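Local coordinates for ABC transporter, periplasmic substrate-binding protein (Thermotoga maritima, PDB 2HPG) that probably captures a solute in the periplasm and hands it to a tripartite ATP-independent (TRAP) membrane transporter, at residues Y189-Q193 with T194-D198; E231-S234 with A235-N239; A282-A286 with S287-K291. One frame throughout, in Å; residues are numbered along the deposited sequence.

The three contacts follow one another along the chain, each made by residues only a few places apart, and none nests in or crosses another. Interaction 1 ends helix 188-193 and turns the chain toward strand 199-202. Past helix 204-209 the chain runs along strand 218-234; at the C-terminal end of that strand, interaction 2 starts helix 235-240, on the opposite side of the chain's centre from interaction 1; their centres lie about 40 Å apart. After the long helix 243-278, interaction 3 turns strand 282-284 into the approach to helix 291-305. Strand 282-284 pairs in parallel with strand 218-234, so interactions 2 and 3 reach one sheet, although their nearest atoms are about 23 Å apart.

Interaction 1: Y189-Q193 with T194-D198; sequences YTAVQ and TRAVD
A191 and V192 lend their carbonyls to R195, A196 and V197 as helix 188-193 ends in a Schellman motif. R195 takes a positive phi of 66°, which folds the chain back over the last turn. R195 N donates to V192 O at 3.0 Å, and A196 N makes a weak bond to A191 O at 2.8 Å. V197 N, well above the plane of the A191 carbonyl, reaches the same A191 O at 3.2 Å with a nearly straight N-H. A bridging water donates to V192 O and, at longer range, to V197 O, linking the departing chain to the helix end.

T194 supplies the side-chain part of this closure. Its OG1 sits between its own backbone N and carbonyl carbon (chi1 59°) and from there donates to T190 O at a short 2.5 Å. T194 N binds T190 O as well, at 2.9 Å, and the two donors come from opposite faces of the carbonyl plane, so one oxygen is gripped twice by one residue. On the buried side, the CG2 methyl of V197 meets A191 CB at 3.7 Å and V192 CG2 at 3.9 Å; the two valine side chains cross at about a right angle.

The turn is tied to strand 160-162 through R160, which forms a salt bridge with D198 and donates to R195 O. Strand 199-202 follows directly after D198. On the helix side, V192 also rests on V215, in the loop leading into strand 218-234.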
ATOM      1  N   TYR A 189       2.103  16.852 -10.512  1.00 19.61           N
ATOM      2  CA  TYR A 189       2.783  17.535 -11.612  1.00 19.90           C
ATOM      3  C   TYR A 189       2.611  19.063 -11.504  1.00 20.22           C
ATOM      4  O   TYR A 189       3.600  19.812 -11.551  1.00 20.05           O
ATOM      5  CB  TYR A 189       2.263  17.014 -12.959  1.00 20.20           C
ATOM      6  CG  TYR A 189       3.098  17.431 -14.142  1.00 19.45           C
ATOM      7  CD1 TYR A 189       3.893  16.511 -14.828  1.00 20.61           C
ATOM      8  CD2 TYR A 189       3.090  18.739 -14.588  1.00 20.66           C
ATOM      9  CE1 TYR A 189       4.653  16.891 -15.920  1.00 19.21           C
ATOM     10  CE2 TYR A 189       3.865  19.130 -15.664  1.00 19.73           C
ATOM     11  CZ  TYR A 189       4.634  18.205 -16.330  1.00 20.48           C
ATOM     12  OH  TYR A 189       5.394  18.619 -17.418  1.00 19.09           O
ATOM     13  N   THR A 190       1.361  19.512 -11.327  1.00 20.80           N
ATOM     14  CA  THR A 190       1.036  20.945 -11.146  1.00 20.55           C
ATOM     15  C   THR A 190       1.757  21.556  -9.954  1.00 20.19           C
ATOM     16  O   THR A 190       2.287  22.676 -10.027  1.00 19.34           O
ATOM     17  CB  THR A 190      -0.470  21.138 -10.901  1.00 21.53           C
ATOM     18  OG1 THR A 190      -1.214  20.526 -11.953  1.00 22.61           O
ATOM     19  CG2 THR A 190      -0.842  22.616 -10.819  1.00 20.39           C
ATOM     20  N   ALA A 191       1.767  20.828  -8.838  1.00 20.22           N
ATOM     21  CA  ALA A 191       2.463  21.312  -7.635  1.00 20.22           C
ATOM     22  C   ALA A 191       3.973  21.487  -7.856  1.00 20.46           C
ATOM     23  O   ALA A 191       4.573  22.417  -7.338  1.00 21.12           O
ATOM     24  CB  ALA A 191       2.193  20.387  -6.459  1.00 19.48           C
ATOM     25  N   VAL A 192       4.582  20.599  -8.635  1.00 20.86           N
ATOM     26  CA  VAL A 192       6.004  20.713  -8.971  1.00 21.16           C
ATOM     27  C   VAL A 192       6.228  21.860  -9.979  1.00 21.77           C
ATOM     28  O   VAL A 192       7.042  22.741  -9.747  1.00 21.40           O
ATOM     29  CB  VAL A 192       6.582  19.390  -9.536  1.00 21.34           C
ATOM     30  CG1 VAL A 192       8.071  19.548  -9.859  1.00 20.39           C
ATOM     31  CG2 VAL A 192       6.376  18.230  -8.545  1.00 20.19           C
ATOM     32  N   GLN A 193       5.488  21.870 -11.077  1.00 22.63           N
ATOM     33  CA  GLN A 193       5.655  22.939 -12.083  1.00 23.10           C
ATOM     34  C   GLN A 193       5.411  24.342 -11.504  1.00 24.00           C
ATOM     35  O   GLN A 193       6.104  25.295 -11.850  1.00 24.77           O
ATOM     36  CB  GLN A 193       4.754  22.714 -13.306  1.00 23.26           C
ATOM     37  CG  GLN A 193       5.078  23.684 -14.455  1.00 23.07           C
ATOM     38  CD  GLN A 193       4.412  23.335 -15.774  1.00 23.52           C
ATOM     39  OE1 GLN A 193       3.432  22.579 -15.821  1.00 23.30           O
ATOM     40  NE2 GLN A 193       4.926  23.923 -16.866  1.00 21.62           N
ATOM     41  N   THR A 194       4.437  24.479 -10.610  1.00 24.68           N
ATOM     42  CA  THR A 194       4.169  25.783  -9.978  1.00 24.30           C
ATOM     43  C   THR A 194       4.991  26.034  -8.700  1.00 24.56           C
ATOM     44  O   THR A 194       4.790  27.036  -8.018  1.00 23.45           O
ATOM     45  CB  THR A 194       2.682  25.921  -9.651  1.00 24.71           C
ATOM     46  OG1 THR A 194       2.293  24.868  -8.765  1.00 24.78           O
ATOM     47  CG2 THR A 194       1.836  25.870 -10.925  1.00 24.29           C
ATOM     48  N   ARG A 195       5.896  25.110  -8.377  1.00 24.45           N
ATOM     49  CA  ARG A 195       6.841  25.247  -7.262  1.00 25.11           C
ATOM     50  C   ARG A 195       6.187  25.269  -5.870  1.00 24.05           C
ATOM     51  O   ARG A 195       6.750  25.836  -4.930  1.00 24.62           O
ATOM     52  CB  ARG A 195       7.742  26.482  -7.474  1.00 25.27           C
ATOM     53  CG  ARG A 195       8.229  26.579  -8.908  1.00 28.23           C
ATOM     54  CD  ARG A 195       9.584  27.192  -9.070  1.00 30.55           C
ATOM     55  NE  ARG A 195       9.541  28.647  -9.075  1.00 35.07           N
ATOM     56  CZ  ARG A 195       9.060  29.399 -10.070  1.00 38.36           C
ATOM     57  NH1 ARG A 195       8.536  28.843 -11.167  1.00 39.42           N
ATOM     58  NH2 ARG A 195       9.086  30.733  -9.954  1.00 39.04           N
ATOM     59  N   ALA A 196       5.010  24.660  -5.740  1.00 22.67           N
ATOM     60  CA  ALA A 196       4.361  24.506  -4.435  1.00 22.03           C
ATOM     61  C   ALA A 196       5.023  23.385  -3.625  1.00 21.22           C
ATOM     62  O   ALA A 196       5.003  23.408  -2.395  1.00 20.55           O
ATOM     63  CB  ALA A 196       2.850  24.261  -4.607  1.00 21.48           C
ATOM     64  N   VAL A 197       5.604  22.398  -4.314  1.00 20.91           N
ATOM     65  CA  VAL A 197       6.422  21.348  -3.686  1.00 20.11           C
ATOM     66  C   VAL A 197       7.743  21.168  -4.441  1.00 19.79           C
ATOM     67  O   VAL A 197       7.879  21.616  -5.588  1.00 20.00           O
ATOM     68  CB  VAL A 197       5.694  19.958  -3.586  1.00 20.63           C
ATOM     69  CG1 VAL A 197       4.394  20.080  -2.789  1.00 20.53           C
ATOM     70  CG2 VAL A 197       5.439  19.363  -4.960  1.00 18.48           C
ATOM     71  N   ASP A 198       8.701  20.504  -3.796  1.00 18.79           N
ATOM     72  CA  ASP A 198      10.032  20.293  -4.374  1.00 18.94           C
ATOM     73  C   ASP A 198      10.186  18.898  -4.974  1.00 18.65           C
ATOM     74  O   ASP A 198      11.088  18.650  -5.782  1.00 19.65           O
ATOM     75  CB  ASP A 198      11.112  20.469  -3.320  1.00 18.80           C
ATOM     76  CG  ASP A 198      11.133  21.847  -2.738  1.00 20.22           C
ATOM     77  OD1 ASP A 198      11.095  22.817  -3.522  1.00 23.61           O
ATOM     78  OD2 ASP A 198      11.216  21.962  -1.491  1.00 19.20           O
TER
HETATM   79  O   HOH W   1       9.365  22.559  -8.360  1.00 26.73           O

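Interaction 2: E231-S234 with A235-N239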
ATOM      1  N   GLU A 231      -7.207  -5.334   1.810  1.00 19.05           N
ATOM      2  CA  GLU A 231      -8.407  -5.510   1.007  1.00 19.27           C
ATOM      3  C   GLU A 231      -9.534  -5.846   1.967  1.00 19.77           C
ATOM      4  O   GLU A 231      -9.505  -6.888   2.615  1.00 19.37           O
ATOM      5  CB  GLU A 231      -8.183  -6.618  -0.026  1.00 19.86           C
ATOM      6  CG  GLU A 231      -6.896  -6.464  -0.837  1.00 17.57           C
ATOM      7  CD  GLU A 231      -6.806  -5.135  -1.565  1.00 17.88           C
ATOM      8  OE1 GLU A 231      -7.861  -4.697  -2.039  1.00 16.63           O
ATOM      9  OE2 GLU A 231      -5.688  -4.537  -1.658  1.00 14.82           O
ATOM     10  N   ILE A 232     -10.488  -4.926   2.105  1.00 19.32           N
ATOM     11  CA  ILE A 232     -11.517  -5.039   3.135  1.00 19.80           C
ATOM     12  C   ILE A 232     -12.919  -5.171   2.552  1.00 20.49           C
ATOM     13  O   ILE A 232     -13.179  -4.701   1.443  1.00 19.88           O
ATOM     14  CB  ILE A 232     -11.458  -3.855   4.147  1.00 19.62           C
ATOM     15  CG1 ILE A 232     -11.802  -2.515   3.477  1.00 19.36           C
ATOM     16  CG2 ILE A 232     -10.077  -3.784   4.794  1.00 18.67           C
ATOM     17  CD1 ILE A 232     -11.935  -1.352   4.448  1.00 18.45           C
ATOM     18  N   VAL A 233     -13.786  -5.861   3.296  1.00 20.95           N
ATOM     19  CA  VAL A 233     -15.232  -5.907   3.046  1.00 21.90           C
ATOM     20  C   VAL A 233     -15.988  -5.763   4.372  1.00 22.91           C
ATOM     21  O   VAL A 233     -15.387  -5.816   5.443  1.00 23.14           O
ATOM     22  CB  VAL A 233     -15.711  -7.215   2.345  1.00 21.86           C
ATOM     23  CG1 VAL A 233     -15.184  -7.315   0.914  1.00 22.01           C
ATOM     24  CG2 VAL A 233     -15.351  -8.480   3.160  1.00 21.95           C
ATOM     25  N   SER A 234     -17.302  -5.550   4.289  1.00 23.61           N
ATOM     26  CA  SER A 234     -18.168  -5.547   5.467  1.00 24.30           C
ATOM     27  C   SER A 234     -18.143  -6.903   6.145  1.00 24.73           C
ATOM     28  O   SER A 234     -18.383  -7.923   5.494  1.00 24.01           O
ATOM     29  CB  SER A 234     -19.619  -5.235   5.079  1.00 24.55           C
ATOM     30  OG  SER A 234     -20.465  -5.412   6.195  1.00 26.73           O
ATOM     31  N   ALA A 235     -17.870  -6.915   7.450  1.00 25.45           N
ATOM     32  CA  ALA A 235     -17.904  -8.165   8.223  1.00 26.55           C
ATOM     33  C   ALA A 235     -19.310  -8.769   8.208  1.00 27.69           C
ATOM     34  O   ALA A 235     -19.460  -9.991   8.059  1.00 29.02           O
ATOM     35  CB  ALA A 235     -17.437  -7.922   9.649  1.00 26.17           C
ATOM     36  N   ASP A 236     -20.331  -7.914   8.336  1.00 28.84           N
ATOM     37  CA  ASP A 236     -21.742  -8.346   8.307  1.00 29.09           C
ATOM     38  C   ASP A 236     -22.101  -9.032   7.002  1.00 29.13           C
ATOM     39  O   ASP A 236     -22.688 -10.097   7.016  1.00 29.70           O
ATOM     40  CB  ASP A 236     -22.695  -7.169   8.511  1.00 29.58           C
ATOM     41  CG  ASP A 236     -22.697  -6.656   9.939  1.00 32.35           C
ATOM     42  OD1 ASP A 236     -22.388  -7.432  10.880  1.00 34.19           O
ATOM     43  OD2 ASP A 236     -23.009  -5.457  10.115  1.00 37.38           O
ATOM     44  N   TRP A 237     -21.740  -8.420   5.879  1.00 28.96           N
ATOM     45  CA  TRP A 237     -21.941  -9.037   4.576  1.00 28.46           C
ATOM     46  C   TRP A 237     -21.147 -10.332   4.396  1.00 28.89           C
ATOM     47  O   TRP A 237     -21.680 -11.344   3.948  1.00 28.88           O
ATOM     48  CB  TRP A 237     -21.543  -8.067   3.454  1.00 27.98           C
ATOM     49  CG  TRP A 237     -21.722  -8.672   2.117  1.00 26.69           C
ATOM     50  CD1 TRP A 237     -22.889  -8.797   1.440  1.00 26.83           C
ATOM     51  CD2 TRP A 237     -20.712  -9.287   1.297  1.00 26.61           C
ATOM     52  NE1 TRP A 237     -22.678  -9.446   0.244  1.00 27.08           N
ATOM     53  CE2 TRP A 237     -21.349  -9.752   0.131  1.00 26.44           C
ATOM     54  CE3 TRP A 237     -19.336  -9.497   1.442  1.00 27.02           C
ATOM     55  CZ2 TRP A 237     -20.662 -10.401  -0.895  1.00 27.14           C
ATOM     56  CZ3 TRP A 237     -18.650 -10.152   0.420  1.00 26.62           C
ATOM     57  CH2 TRP A 237     -19.317 -10.595  -0.731  1.00 27.20           C
ATOM     58  N   PHE A 238     -19.853 -10.288   4.691  1.00 29.21           N
ATOM     59  CA  PHE A 238     -19.014 -11.471   4.525  1.00 29.34           C
ATOM     60  C   PHE A 238     -19.604 -12.648   5.306  1.00 29.45           C
ATOM     61  O   PHE A 238     -19.745 -13.743   4.769  1.00 28.79           O
ATOM     62  CB  PHE A 238     -17.583 -11.190   4.991  1.00 29.65           C
ATOM     63  CG  PHE A 238     -16.609 -12.261   4.618  1.00 29.02           C
ATOM     64  CD1 PHE A 238     -16.292 -12.486   3.284  1.00 30.90           C
ATOM     65  CD2 PHE A 238     -16.008 -13.051   5.594  1.00 29.89           C
ATOM     66  CE1 PHE A 238     -15.383 -13.478   2.927  1.00 30.47           C
ATOM     67  CE2 PHE A 238     -15.097 -14.045   5.248  1.00 29.20           C
ATOM     68  CZ  PHE A 238     -14.785 -14.258   3.917  1.00 30.58           C
ATOM     69  N   ASN A 239     -19.969 -12.387   6.561  1.00 29.82           N
ATOM     70  CA  ASN A 239     -20.552 -13.399   7.455  1.00 30.59           C
ATOM     71  C   ASN A 239     -21.916 -13.923   6.980  1.00 30.90           C
ATOM     72  O   ASN A 239     -22.311 -15.034   7.326  1.00 31.37           O
ATOM     73  CB  ASN A 239     -20.688 -12.840   8.882  1.00 30.93           C
ATOM     74  CG  ASN A 239     -19.336 -12.601   9.567  1.00 31.97           C
ATOM     75  OD1 ASN A 239     -18.300 -13.107   9.136  1.00 34.99           O
ATOM     76  ND2 ASN A 239     -19.356 -11.828  10.651  1.00 33.56           N
TER
HETATM   77  O   HOH W   2     -19.978  -4.990   8.781  1.00 37.16           O
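S234 caps helix 235-240 through the amide of W237, where strand 218-234 passes into the helix without a loop, the axes of 231-234 and 235-239 standing at 79° to each other. Followed outward, the S234 side chain first presents CB, which packs against W237 CB at 3.8 Å. Beyond it, OG lies anti to the backbone N (chi1 172°), a setting that turns the oxygen toward the amides of the first turn. There it accepts from W237 N at 3.3 Å along an almost perfectly straight N-H, the capping bond of an N-cap serine. OG also has a water partner at 2.7 Å, and that water in turn accepts from D236 N at 3.0 Å. The hydroxyl thus caps W237 N, and the water links it to D236 N. At this tip OG also makes a weak hydrogen bond with I62 O.

The backbone of the same serine starts the regular helical bonding: S234 O accepts from F238 N at 2.9 Å, the donor only modestly tilted from the carbonyl plane. This oxygen also faces the edge of the W237 indole, near the plane of the ring. Before the cap, V233 turns its side chain toward the helix. Its CG2 meets F238 CB at 4.0 Å and F238 CD1 at 4.1 Å, approaching the phenyl ring obliquely, while V233 CB lies more loosely beside the six-membered part of the indole.

The cap is buried among several elements. V233 and W237 both pack on L11 of strand 9-14, and F238 reaches K131 and L133 of strand 130-146 as well as Q246 and E250 of helix 243-278. A235 leans on E125 of helix 115-128.

Interaction 3: A282-A286 with S287-K291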
ATOM      1  N   ALA A 282      17.938  10.632 -13.716  1.00 18.97           N
ATOM      2  CA  ALA A 282      19.136  10.149 -13.056  1.00 18.45           C
ATOM      3  C   ALA A 282      18.750   9.348 -11.837  1.00 18.47           C
ATOM      4  O   ALA A 282      18.074   9.862 -10.956  1.00 19.36           O
ATOM      5  CB  ALA A 282      20.003  11.310 -12.633  1.00 19.21           C
ATOM      6  N   VAL A 283      19.171   8.089 -11.791  1.00 18.06           N
ATOM      7  CA  VAL A 283      18.903   7.218 -10.645  1.00 17.56           C
ATOM      8  C   VAL A 283      20.080   7.261  -9.709  1.00 18.28           C
ATOM      9  O   VAL A 283      21.203   7.060 -10.143  1.00 19.20           O
ATOM     10  CB  VAL A 283      18.683   5.772 -11.096  1.00 17.13           C
ATOM     11  CG1 VAL A 283      18.521   4.850  -9.899  1.00 15.78           C
ATOM     12  CG2 VAL A 283      17.471   5.709 -11.969  1.00 15.61           C
ATOM     13  N   ILE A 284      19.832   7.547  -8.427  1.00 18.75           N
ATOM     14  CA  ILE A 284      20.822   7.385  -7.378  1.00 18.39           C
ATOM     15  C   ILE A 284      20.588   6.005  -6.773  1.00 18.91           C
ATOM     16  O   ILE A 284      19.606   5.809  -6.070  1.00 18.66           O
ATOM     17  CB  ILE A 284      20.681   8.451  -6.288  1.00 18.16           C
ATOM     18  CG1 ILE A 284      20.669   9.853  -6.913  1.00 18.48           C
ATOM     19  CG2 ILE A 284      21.810   8.323  -5.293  1.00 17.63           C
ATOM     20  CD1 ILE A 284      21.905  10.180  -7.721  1.00 19.54           C
ATOM     21  N   PRO A 285      21.454   5.023  -7.092  1.00 19.68           N
ATOM     22  CA  PRO A 285      21.174   3.643  -6.713  1.00 20.03           C
ATOM     23  C   PRO A 285      21.244   3.450  -5.212  1.00 20.52           C
ATOM     24  O   PRO A 285      21.838   4.271  -4.514  1.00 20.05           O
ATOM     25  CB  PRO A 285      22.289   2.826  -7.394  1.00 19.95           C
ATOM     26  CG  PRO A 285      23.113   3.771  -8.148  1.00 19.47           C
ATOM     27  CD  PRO A 285      22.736   5.159  -7.807  1.00 19.93           C
ATOM     28  N   ALA A 286      20.638   2.372  -4.731  1.00 21.72           N
ATOM     29  CA  ALA A 286      20.555   2.109  -3.292  1.00 23.30           C
ATOM     30  C   ALA A 286      21.951   2.052  -2.674  1.00 24.94           C
ATOM     31  O   ALA A 286      22.215   2.665  -1.631  1.00 25.95           O
ATOM     32  CB  ALA A 286      19.774   0.798  -3.027  1.00 23.10           C
ATOM     33  N   SER A 287      22.864   1.362  -3.352  1.00 26.42           N
ATOM     34  CA  SER A 287      24.246   1.216  -2.890  1.00 26.75           C
ATOM     35  C   SER A 287      24.987   2.529  -2.674  1.00 27.85           C
ATOM     36  O   SER A 287      25.990   2.553  -1.965  1.00 29.00           O
ATOM     37  CB  SER A 287      25.025   0.353  -3.876  1.00 27.39           C
ATOM     38  OG  SER A 287      25.152   1.015  -5.122  1.00 28.57           O
ATOM     39  N   GLU A 288      24.512   3.622  -3.268  1.00 27.88           N
ATOM     40  CA  GLU A 288      25.088   4.937  -3.032  1.00 27.90           C
ATOM     41  C   GLU A 288      24.425   5.697  -1.886  1.00 27.71           C
ATOM     42  O   GLU A 288      24.779   6.850  -1.606  1.00 27.42           O
ATOM     43  CB  GLU A 288      24.936   5.798  -4.272  1.00 27.89           C
ATOM     44  CG  GLU A 288      25.799   5.390  -5.431  1.00 29.53           C
ATOM     45  CD  GLU A 288      25.842   6.471  -6.509  1.00 30.66           C
ATOM     46  OE1 GLU A 288      25.621   7.671  -6.191  1.00 34.67           O
ATOM     47  OE2 GLU A 288      26.099   6.112  -7.681  1.00 36.97           O
ATOM     48  N   ILE A 289      23.434   5.087  -1.252  1.00 27.32           N
ATOM     49  CA  ILE A 289      22.632   5.794  -0.267  1.00 26.73           C
ATOM     50  C   ILE A 289      22.903   5.211   1.099  1.00 27.00           C
ATOM     51  O   ILE A 289      23.038   4.001   1.256  1.00 26.12           O
ATOM     52  CB  ILE A 289      21.126   5.728  -0.626  1.00 26.76           C
ATOM     53  CG1 ILE A 289      20.889   6.487  -1.949  1.00 25.86           C
ATOM     54  CG2 ILE A 289      20.282   6.312   0.494  1.00 27.28           C
ATOM     55  CD1 ILE A 289      19.525   6.286  -2.584  1.00 25.10           C
ATOM     56  N   ASP A 290      22.988   6.099   2.083  1.00 27.15           N
ATOM     57  CA  ASP A 290      23.184   5.697   3.462  1.00 27.59           C
ATOM     58  C   ASP A 290      21.849   5.206   4.042  1.00 27.48           C
ATOM     59  O   ASP A 290      21.209   5.934   4.779  1.00 27.70           O
ATOM     60  CB  ASP A 290      23.698   6.895   4.257  1.00 27.36           C
ATOM     61  CG  ASP A 290      24.251   6.498   5.599  1.00 28.32           C
ATOM     62  OD1 ASP A 290      24.149   5.301   5.964  1.00 25.59           O
ATOM     63  OD2 ASP A 290      24.806   7.390   6.281  1.00 29.23           O
ATOM     64  N   LYS A 291      21.430   3.986   3.690  1.00 27.73           N
ATOM     65  CA  LYS A 291      20.097   3.491   4.075  1.00 27.47           C
ATOM     66  C   LYS A 291      19.993   3.260   5.589  1.00 27.96           C
ATOM     67  O   LYS A 291      18.957   3.520   6.185  1.00 27.78           O
ATOM     68  CB  LYS A 291      19.714   2.228   3.294  1.00 27.69           C
ATOM     69  CG  LYS A 291      19.346   2.520   1.818  1.00 26.76           C
ATOM     70  CD  LYS A 291      18.927   1.254   1.049  1.00 27.73           C
ATOM     71  CE  LYS A 291      17.468   0.889   1.275  1.00 25.55           C
ATOM     72  NZ  LYS A 291      17.125  -0.382   0.613  1.00 24.41           N
TER
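E288 and P285 are brought together by the glutamate's first torsion, which sets CG anti to the carbonyl carbon (chi1 -70°), and by the extended chain beyond. The carboxylate end is thereby laid alongside the proline ring, with E288 OE2 3.5 Å from P285 CD and 3.8 Å from P285 CG. A similar first torsion in I289 (chi1 -65°) swings its CG1 to 3.9 Å from I284 CG2, the two isoleucines crossing at about a right angle, and leaves I289 CD1 3.5 Å from I284 O.

Two successive backbone bonds hold this short 3-10 turn: E288 N to P285 O at 3.0 Å, and I289 N to A286 O at 2.7 Å, both donors above their carbonyl planes. Exchanging P285 for an alanine removes CG and CD, the ring carbons that the carboxylate lies against, and the glutamate chain would probably be freer to turn away.

The turn joins strand 282-284 to helix 291-305, whose N-cap is D290. I284 packs on S220 and I289 on T222 of the parallel strand 218-234, while R151, from a neighbouring loop, touches I284 and makes a long, weak ion pair with E288.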